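PDB 4JZ5: Gp26 from Listeria phage P40, which probably cleaves the glycan strands of the Listeria cell wall, acting as a phage endolysin of glycosyl hydrolase family 25. Local coordinates for residues 23-28 / 44-49; 35-40 / 69-74; 65-70 / 105-110. All blocks are in the same frame, centred on the assembly; numbering follows the deposited sequence.

How the interactions relate
Interaction 1 pairs two parallel strands of the barrel sheet, and interactions 2 and 3 lie outside it, on helix 62-72. Interaction 2 anchors the loop between the two strands of interaction 1 to the end of this helix; interaction 3 joins the helix to the turn that follows helix 87-106. Leu69 and Asp70 belong to both segments taken from the helix. The centres of interactions 1 and 2 are about 11 Å apart, those of 2 and 3 about 10 Å, and those of 1 and 3 about 15 Å. Ile49 CG2 meets Leu69 CD1 at 3.5 Å, joining sheet to helix. The opposite face of interaction 1 carries Asp27, consistent with the substrate-facing interior of family 25 barrels.

Interaction 1. Residues 23-28 / 44-49; sequences VLVLDI and VGFVVI
The parallel strands 25-28 and 46-49, with Leu26 beside Val47 and Asp27 beside Val48, belong to the barrel sheet of this glycosyl hydrolase family 25 domain; the chain passes from one to the other through a loop without a regular helix. Leu26 and Val48 each give their N-H and take a bond at their O. Leu26 N reaches Phe46 O at 3.1 Å; Leu26 O in turn takes Val48 N at 2.9 Å, and Ile28 N meets Val48 O at 2.9 Å. Before the strands proper, Leu24 O receives Gly45 N at 2.8 Å. Gly45 is then passed over, so that Leu26 pairs with Val47, and the buried Phe46 N is left without a partner.

Val25, Asp27, Phe46 and Val48 project to one face. Val25 and Phe46 lie side by side there, with Val25 CG2 4.0 Å from Phe46 CB. Of the Asp27 side chain it is CB that meets Val48, 3.4 Å from Val48 O; its carboxylate turns off toward the barrel interior, where OD1 accepts hydrogen bonds from Gln193 and Asn210 and OD2 lies close to Asp208.

Leu26, Ile28, Val47 and Ile49 occupy the other face. Helix 62-72 covers Ile28, Val47 and Ile49 through His65, Leu62 and Leu69, and Leu26 packs on Leu40 and Met209. At the start of this face Leu26 CD1 packs against Val44 CG2 at 3.9 Å, the two side chains at about a right angle. Further along, a chi1 of 62° sets Ile28 CG1 between its own backbone N and carbonyl carbon and brings it beside the neighbouring strand's side chains, where it touches both Val47 CG1 and, at 3.7 Å, Ile49 CG2.

Interaction 2. Residues 35-40 / 69-74; sequences VNYSGL and LDKVGM
Tyr37, Ser38 and Leu40 rest against the C-terminal end of helix 62-72, which closes in a Schellman motif: Met74 N returns to Leu69 O at 2.9 Å and Gly73 N to Asp70 O, with Gly73 at positive phi. The loop residues belong to the connection between the first two parallel strands of the barrel.

Packing of apolar groups comes first. Tyr37 crosses Leu69 at about a right angle, its CD1 lying 3.9 Å from Leu69 CD2. Val72 spreads its two methyls over the loop backbone, CG1 against Ser38 N and CA and CG2 against Tyr37 O. The Met74 chain, bent at both chi2 and chi3, carries its CE methyl to 3.7 Å from Leu40 CB.

Polar links are made by Tyr37, Lys71 and, at the helix end, Lys41. The hydroxyl of Tyr37 is hydrogen-bonded to Gln64 farther back on the same helix, and Lys41 NZ hydrogen-bonds to Val72 O. Lys71, bent at chi3 (71°), brings NZ to 4.2 Å from Tyr37 CD2, the two side chains at about a right angle. One water joins this ammonium to the loop, accepting from Lys71 NZ at 3.1 Å and from Ser38 N at 2.9 Å.

Interaction 3. Residues 65-70 / 105-110; sequences HAKGLD and RQLGAE
Leu107, Ala109 and Asp70 bury the most surface where helix 62-72 meets the turn that follows helix 87-106. Leu107 extends toward the helix and sets its CD1 methyl 4.0 Å from Lys67 CG, so that the aliphatic part of the lysine does the touching. Ala109 is the inner point of contact: its CB lies 3.9 Å from Asp70 CB and also approaches Ala66, while Phe76 of the sheet lies beneath both alanines.

Asp70 adds the polar part of the contact. With CG anti to the backbone N (chi1 -174°), its carboxylate is carried over the turn, yet there it faces Gly108 O, 3.8 Å from Asp70 OD2, and more distantly Leu107 O, acceptors like itself. Water resolves the mismatch: one molecule donates to Asp70 OD2 at 2.7 Å and to Gly108 O, and a second bridges OD2 to Leu107 O in the same way. A third donates to Asp70 OD1 at 2.8 Å and accepts from Glu110 N.

A salt bridge spans the turn itself, Arg105 NE to Glu110 OE1 at 2.7 Å and Arg105 NH2 to Glu110 OE2 at 2.9 Å. Gly108, at positive phi, ends helix 87-106 in a Schellman motif, which turns the chain from the helix toward strand 114-117, the usual helix-to-strand return of a beta/alpha barrel.

Interaction 1. Residues 23-28 / 44-49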
loop_
_atom_site.group_PDB
_atom_site.type_symbol
_atom_site.label_atom_id
_atom_site.label_comp_id
_atom_site.label_asym_id
_atom_site.label_seq_id
_atom_site.Cartn_x
_atom_site.Cartn_y
_atom_site.Cartn_z
ATOM N N VAL A 23 -1.757 15.806 7.019
ATOM C CA VAL A 23 -2.485 14.718 6.394
ATOM C C VAL A 23 -1.915 13.376 6.897
ATOM O O VAL A 23 -0.705 13.192 6.946
ATOM C CB VAL A 23 -2.378 14.834 4.873
ATOM C CG1 VAL A 23 -2.916 13.588 4.218
ATOM C CG2 VAL A 23 -3.114 16.082 4.392
ATOM N N LEU A 24 -2.800 12.449 7.263
ATOM C CA LEU A 24 -2.403 11.160 7.809
ATOM C C LEU A 24 -3.068 10.028 7.038
ATOM O O LEU A 24 -4.298 9.950 6.947
ATOM C CB LEU A 24 -2.797 11.069 9.274
ATOM C CG LEU A 24 -2.471 9.735 9.952
ATOM C CD1 LEU A 24 -0.985 9.419 9.873
ATOM C CD2 LEU A 24 -2.941 9.781 11.398
ATOM N N VAL A 25 -2.241 9.157 6.476
ATOM C CA VAL A 25 -2.678 7.954 5.793
ATOM C C VAL A 25 -2.014 6.776 6.501
ATOM O O VAL A 25 -0.825 6.823 6.787
ATOM C CB VAL A 25 -2.252 8.009 4.300
ATOM C CG1 VAL A 25 -2.450 6.654 3.627
ATOM C CG2 VAL A 25 -3.007 9.130 3.578
ATOM N N LEU A 26 -2.782 5.741 6.827
ATOM C CA LEU A 26 -2.215 4.554 7.458
ATOM C C LEU A 26 -2.086 3.423 6.469
ATOM O O LEU A 26 -2.821 3.367 5.488
ATOM C CB LEU A 26 -3.111 4.067 8.596
ATOM C CG LEU A 26 -3.401 5.045 9.719
ATOM C CD1 LEU A 26 -4.249 4.374 10.782
ATOM C CD2 LEU A 26 -2.113 5.609 10.291
ATOM N N ASP A 27 -1.181 2.494 6.744
ATOM C CA ASP A 27 -1.260 1.186 6.118
ATOM C C ASP A 27 -1.220 0.133 7.210
ATOM O O ASP A 27 -0.495 0.281 8.196
ATOM C CB ASP A 27 -0.191 0.980 5.028
ATOM C CG ASP A 27 1.214 1.095 5.535
ATOM O OD1 ASP A 27 1.771 2.201 5.508
ATOM O OD2 ASP A 27 1.770 0.036 5.912
ATOM N N ILE A 28 -2.048 -0.896 7.055
ATOM C CA ILE A 28 -2.241 -1.934 8.056
ATOM C C ILE A 28 -2.285 -3.303 7.389
ATOM O O ILE A 28 -2.474 -3.442 6.173
ATOM C CB ILE A 28 -3.514 -1.693 8.907
ATOM C CG1 ILE A 28 -4.767 -1.713 8.030
ATOM C CG2 ILE A 28 -3.397 -0.393 9.668
ATOM C CD1 ILE A 28 -6.072 -1.603 8.814
ATOM N N VAL A 44 -7.588 10.282 10.149
ATOM C CA VAL A 44 -7.008 9.492 9.070
ATOM C C VAL A 44 -7.792 9.697 7.794
ATOM O O VAL A 44 -9.012 9.532 7.784
ATOM C CB VAL A 44 -6.994 8.003 9.434
ATOM C CG1 VAL A 44 -6.479 7.169 8.265
ATOM C CG2 VAL A 44 -6.152 7.761 10.686
ATOM N N GLY A 45 -7.104 10.060 6.709
ATOM C CA GLY A 45 -7.775 10.331 5.448
ATOM C C GLY A 45 -7.950 9.150 4.508
ATOM O O GLY A 45 -8.792 9.185 3.616
ATOM N N PHE A 46 -7.112 8.131 4.671
ATOM C CA PHE A 46 -7.106 6.968 3.792
ATOM C C PHE A 46 -6.333 5.861 4.500
ATOM O O PHE A 46 -5.439 6.129 5.299
ATOM C CB PHE A 46 -6.394 7.315 2.476
ATOM C CG PHE A 46 -6.599 6.317 1.363
ATOM C CD1 PHE A 46 -7.775 6.327 0.635
ATOM C CD2 PHE A 46 -5.627 5.407 1.010
ATOM C CE1 PHE A 46 -7.989 5.426 -0.407
ATOM C CE2 PHE A 46 -5.840 4.513 -0.043
ATOM C CZ PHE A 46 -7.016 4.535 -0.754
ATOM N N VAL A 47 -6.678 4.619 4.199
ATOM C CA VAL A 47 -5.976 3.459 4.730
ATOM C C VAL A 47 -5.649 2.511 3.586
ATOM O O VAL A 47 -6.494 2.251 2.739
ATOM C CB VAL A 47 -6.820 2.725 5.795
ATOM C CG1 VAL A 47 -6.106 1.478 6.316
ATOM C CG2 VAL A 47 -7.152 3.661 6.948
ATOM N N VAL A 48 -4.426 1.992 3.557
ATOM C CA VAL A 48 -4.058 0.928 2.635
ATOM C C VAL A 48 -3.910 -0.365 3.433
ATOM O O VAL A 48 -3.224 -0.387 4.446
ATOM C CB VAL A 48 -2.740 1.219 1.894
ATOM C CG1 VAL A 48 -2.677 0.367 0.621
ATOM C CG2 VAL A 48 -2.616 2.700 1.548
ATOM N N ILE A 49 -4.558 -1.439 2.993
ATOM C CA ILE A 49 -4.494 -2.702 3.703
ATOM C C ILE A 49 -3.767 -3.742 2.881
ATOM O O ILE A 49 -3.856 -3.769 1.654
ATOM C CB ILE A 49 -5.885 -3.221 4.135
ATOM C CG1 ILE A 49 -6.717 -3.715 2.959
ATOM C CG2 ILE A 49 -6.629 -2.137 4.891
ATOM C CD1 ILE A 49 -8.104 -4.173 3.344
#

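Interaction 2. Residues 35-40 / 69-74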
loop_
_atom_site.group_PDB
_atom_site.type_symbol
_atom_site.label_atom_id
_atom_site.label_comp_id
_atom_site.label_asym_id
_atom_site.label_seq_id
_atom_site.Cartn_x
_atom_site.Cartn_y
_atom_site.Cartn_z
ATOM N N VAL A 35 -8.330 -3.204 15.317
ATOM C CA VAL A 35 -8.341 -1.796 14.955
ATOM C C VAL A 35 -9.711 -1.246 15.293
ATOM O O VAL A 35 -10.723 -1.823 14.884
ATOM C CB VAL A 35 -8.103 -1.618 13.434
ATOM C CG1 VAL A 35 -8.252 -0.152 13.011
ATOM C CG2 VAL A 35 -6.750 -2.154 13.028
ATOM N N ASN A 36 -9.777 -0.137 16.020
ATOM C CA ASN A 36 -11.036 0.561 16.206
ATOM C C ASN A 36 -11.274 1.434 14.981
ATOM O O ASN A 36 -10.824 2.586 14.915
ATOM C CB ASN A 36 -11.009 1.397 17.485
ATOM C CG ASN A 36 -12.283 2.190 17.686
ATOM O OD1 ASN A 36 -13.213 2.121 16.877
ATOM N ND2 ASN A 36 -12.321 2.973 18.749
ATOM N N TYR A 37 -11.959 0.880 13.980
ATOM C CA TYR A 37 -12.086 1.550 12.694
ATOM C C TYR A 37 -12.729 2.923 12.826
ATOM O O TYR A 37 -12.266 3.894 12.216
ATOM C CB TYR A 37 -12.858 0.670 11.685
ATOM C CG TYR A 37 -12.176 -0.662 11.483
ATOM C CD1 TYR A 37 -11.056 -0.789 10.670
ATOM C CD2 TYR A 37 -12.614 -1.777 12.157
ATOM C CE1 TYR A 37 -10.402 -2.007 10.529
ATOM C CE2 TYR A 37 -11.978 -3.006 12.029
ATOM C CZ TYR A 37 -10.863 -3.113 11.219
ATOM O OH TYR A 37 -10.239 -4.335 11.136
ATOM N N SER A 38 -13.775 3.027 13.635
ATOM C CA SER A 38 -14.425 4.315 13.824
ATOM C C SER A 38 -13.471 5.340 14.437
ATOM O O SER A 38 -13.606 6.550 14.199
ATOM C CB SER A 38 -15.701 4.164 14.666
ATOM O OG SER A 38 -15.424 3.779 15.998
ATOM N N GLY A 39 -12.534 4.858 15.255
ATOM C CA GLY A 39 -11.535 5.716 15.872
ATOM C C GLY A 39 -10.509 6.290 14.907
ATOM O O GLY A 39 -9.729 7.162 15.295
ATOM N N LEU A 40 -10.505 5.820 13.665
ATOM C CA LEU A 40 -9.626 6.371 12.641
ATOM C C LEU A 40 -10.236 7.576 11.925
ATOM O O LEU A 40 -9.531 8.332 11.255
ATOM C CB LEU A 40 -9.341 5.317 11.594
ATOM C CG LEU A 40 -8.738 4.002 12.076
ATOM C CD1 LEU A 40 -8.528 3.061 10.908
ATOM C CD2 LEU A 40 -7.419 4.226 12.806
ATOM N N LEU A 69 -13.370 -0.974 7.493
ATOM C CA LEU A 69 -13.224 0.320 6.861
ATOM C C LEU A 69 -14.501 0.677 6.085
ATOM O O LEU A 69 -14.976 1.805 6.151
ATOM C CB LEU A 69 -11.992 0.296 5.956
ATOM C CG LEU A 69 -10.681 0.066 6.719
ATOM C CD1 LEU A 69 -9.563 -0.367 5.794
ATOM C CD2 LEU A 69 -10.265 1.308 7.492
ATOM N N ASP A 70 -15.090 -0.296 5.402
ATOM C CA ASP A 70 -16.345 -0.058 4.699
ATOM C C ASP A 70 -17.457 0.350 5.675
ATOM O O ASP A 70 -18.246 1.253 5.383
ATOM C CB ASP A 70 -16.745 -1.311 3.929
ATOM C CG ASP A 70 -17.963 -1.101 3.061
ATOM O OD1 ASP A 70 -18.068 -0.062 2.371
ATOM O OD2 ASP A 70 -18.822 -1.986 3.070
ATOM N N LYS A 71 -17.524 -0.308 6.826
ATOM C CA LYS A 71 -18.537 -0.034 7.842
ATOM C C LYS A 71 -18.640 1.453 8.144
ATOM O O LYS A 71 -19.733 2.015 8.219
ATOM C CB LYS A 71 -18.150 -0.816 9.126
ATOM C CG LYS A 71 -18.881 -0.440 10.423
ATOM C CD LYS A 71 -18.414 -1.290 11.634
ATOM C CE LYS A 71 -16.998 -0.959 12.107
ATOM N NZ LYS A 71 -16.617 -1.753 13.308
ATOM N N VAL A 72 -17.483 2.078 8.351
ATOM C CA VAL A 72 -17.395 3.461 8.802
ATOM C C VAL A 72 -17.180 4.438 7.658
ATOM O O VAL A 72 -17.079 5.645 7.895
ATOM C CB VAL A 72 -16.277 3.658 9.856
ATOM C CG1 VAL A 72 -16.526 2.761 11.055
ATOM C CG2 VAL A 72 -14.895 3.407 9.277
ATOM N N GLY A 73 -17.134 3.949 6.420
ATOM C CA GLY A 73 -16.940 4.816 5.271
ATOM C C GLY A 73 -15.532 5.373 5.143
ATOM O O GLY A 73 -15.355 6.457 4.592
ATOM N N MET A 74 -14.526 4.653 5.631
ATOM C CA MET A 74 -13.141 5.082 5.428
ATOM C C MET A 74 -12.682 4.644 4.050
ATOM O O MET A 74 -12.677 3.451 3.768
ATOM C CB MET A 74 -12.235 4.465 6.480
ATOM C CG MET A 74 -10.763 4.755 6.259
ATOM S SD MET A 74 -10.262 6.471 6.465
ATOM C CE MET A 74 -10.412 6.619 8.256
HETATM O O HOH W 1 -14.114 -1.514 15.463
HETATM O O HOH W 2 -15.234 0.708 14.532
#

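Interaction 3. Residues 65-70 / 105-110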
loop_
_atom_site.group_PDB
_atom_site.type_symbol
_atom_site.label_atom_id
_atom_site.label_comp_id
_atom_site.label_asym_id
_atom_site.label_seq_id
_atom_site.Cartn_x
_atom_site.Cartn_y
_atom_site.Cartn_z
ATOM N N HIS A 65 -10.403 -6.125 7.832
ATOM C CA HIS A 65 -10.079 -4.732 7.629
ATOM C C HIS A 65 -10.958 -4.115 6.554
ATOM O O HIS A 65 -11.435 -2.994 6.712
ATOM C CB HIS A 65 -8.596 -4.552 7.272
ATOM C CG HIS A 65 -7.696 -4.778 8.439
ATOM N ND1 HIS A 65 -6.379 -5.181 8.372
ATOM C CD2 HIS A 65 -7.982 -4.628 9.749
ATOM C CE1 HIS A 65 -5.900 -5.259 9.604
ATOM N NE2 HIS A 65 -6.853 -4.936 10.454
ATOM N N ALA A 66 -11.185 -4.823 5.452
ATOM C CA ALA A 66 -12.032 -4.279 4.400
ATOM C C ALA A 66 -13.438 -3.995 4.921
ATOM O O ALA A 66 -14.005 -2.921 4.665
ATOM C CB ALA A 66 -12.091 -5.231 3.215
ATOM N N LYS A 67 -13.996 -4.946 5.649
ATOM C CA LYS A 67 -15.324 -4.764 6.217
ATOM C C LYS A 67 -15.345 -3.642 7.244
ATOM O O LYS A 67 -16.317 -2.889 7.336
ATOM C CB LYS A 67 -15.816 -6.053 6.863
ATOM C CG LYS A 67 -16.161 -7.132 5.863
ATOM C CD LYS A 67 -16.702 -8.388 6.516
ATOM C CE LYS A 67 -15.671 -9.077 7.374
ATOM N NZ LYS A 67 -16.170 -10.379 7.891
ATOM N N GLY A 68 -14.300 -3.548 8.057
ATOM C CA GLY A 68 -14.267 -2.535 9.095
ATOM C C GLY A 68 -14.174 -1.133 8.536
ATOM O O GLY A 68 -14.796 -0.193 9.043
ATOM N N LEU A 69 -13.370 -0.974 7.493
ATOM C CA LEU A 69 -13.224 0.320 6.861
ATOM C C LEU A 69 -14.501 0.677 6.085
ATOM O O LEU A 69 -14.976 1.805 6.151
ATOM C CB LEU A 69 -11.992 0.296 5.956
ATOM C CG LEU A 69 -10.681 0.066 6.719
ATOM C CD1 LEU A 69 -9.563 -0.367 5.794
ATOM C CD2 LEU A 69 -10.265 1.308 7.492
ATOM N N ASP A 70 -15.090 -0.296 5.402
ATOM C CA ASP A 70 -16.345 -0.058 4.699
ATOM C C ASP A 70 -17.457 0.350 5.675
ATOM O O ASP A 70 -18.246 1.253 5.383
ATOM C CB ASP A 70 -16.745 -1.311 3.929
ATOM C CG ASP A 70 -17.963 -1.101 3.061
ATOM O OD1 ASP A 70 -18.068 -0.062 2.371
ATOM O OD2 ASP A 70 -18.822 -1.986 3.070
ATOM N N ARG A 105 -14.785 -6.557 -2.967
ATOM C CA ARG A 105 -16.029 -6.167 -3.621
ATOM C C ARG A 105 -17.161 -7.156 -3.319
ATOM O O ARG A 105 -18.317 -6.751 -3.201
ATOM C CB ARG A 105 -15.832 -5.998 -5.132
ATOM C CG ARG A 105 -14.867 -4.883 -5.501
ATOM C CD ARG A 105 -15.180 -4.310 -6.879
ATOM N NE ARG A 105 -16.474 -3.635 -6.865
ATOM C CZ ARG A 105 -17.536 -3.965 -7.588
ATOM N NH1 ARG A 105 -17.512 -4.971 -8.452
ATOM N NH2 ARG A 105 -18.635 -3.265 -7.419
ATOM N N GLN A 106 -16.846 -8.442 -3.179
ATOM C CA GLN A 106 -17.837 -9.436 -2.798
ATOM C C GLN A 106 -18.467 -9.112 -1.447
ATOM O O GLN A 106 -19.631 -9.445 -1.213
ATOM C CB GLN A 106 -17.211 -10.828 -2.760
ATOM C CG GLN A 106 -18.174 -11.945 -2.389
ATOM C CD GLN A 106 -18.946 -12.485 -3.575
ATOM O OE1 GLN A 106 -18.492 -12.404 -4.717
ATOM N NE2 GLN A 106 -20.117 -13.049 -3.307
ATOM N N LEU A 107 -17.711 -8.475 -0.554
ATOM C CA LEU A 107 -18.205 -8.097 0.765
ATOM C C LEU A 107 -18.873 -6.729 0.745
ATOM O O LEU A 107 -19.290 -6.223 1.781
ATOM C CB LEU A 107 -17.053 -8.097 1.758
ATOM C CG LEU A 107 -16.409 -9.471 1.951
ATOM C CD1 LEU A 107 -15.070 -9.335 2.659
ATOM C CD2 LEU A 107 -17.341 -10.393 2.720
ATOM N N GLY A 108 -18.978 -6.138 -0.443
ATOM C CA GLY A 108 -19.615 -4.842 -0.617
ATOM C C GLY A 108 -18.663 -3.669 -0.516
ATOM O O GLY A 108 -19.089 -2.526 -0.702
ATOM N N ALA A 109 -17.387 -3.938 -0.233
ATOM C CA ALA A 109 -16.425 -2.868 -0.055
ATOM C C ALA A 109 -15.891 -2.436 -1.422
ATOM O O ALA A 109 -16.039 -3.153 -2.433
ATOM C CB ALA A 109 -15.316 -3.320 0.861
ATOM N N GLU A 110 -15.323 -1.243 -1.479
ATOM C CA GLU A 110 -14.854 -0.705 -2.740
ATOM C C GLU A 110 -13.475 -0.068 -2.586
ATOM O O GLU A 110 -13.362 1.127 -2.347
ATOM C CB GLU A 110 -15.858 0.322 -3.275
ATOM C CG GLU A 110 -17.267 -0.244 -3.513
ATOM C CD GLU A 110 -17.361 -1.168 -4.721
ATOM O OE1 GLU A 110 -16.381 -1.258 -5.492
ATOM O OE2 GLU A 110 -18.425 -1.810 -4.895
HETATM O O HOH W 3 -15.794 0.358 0.804
HETATM O O HOH W 4 -18.195 -4.576 3.810
HETATM O O HOH W 5 -20.962 -2.016 1.398
#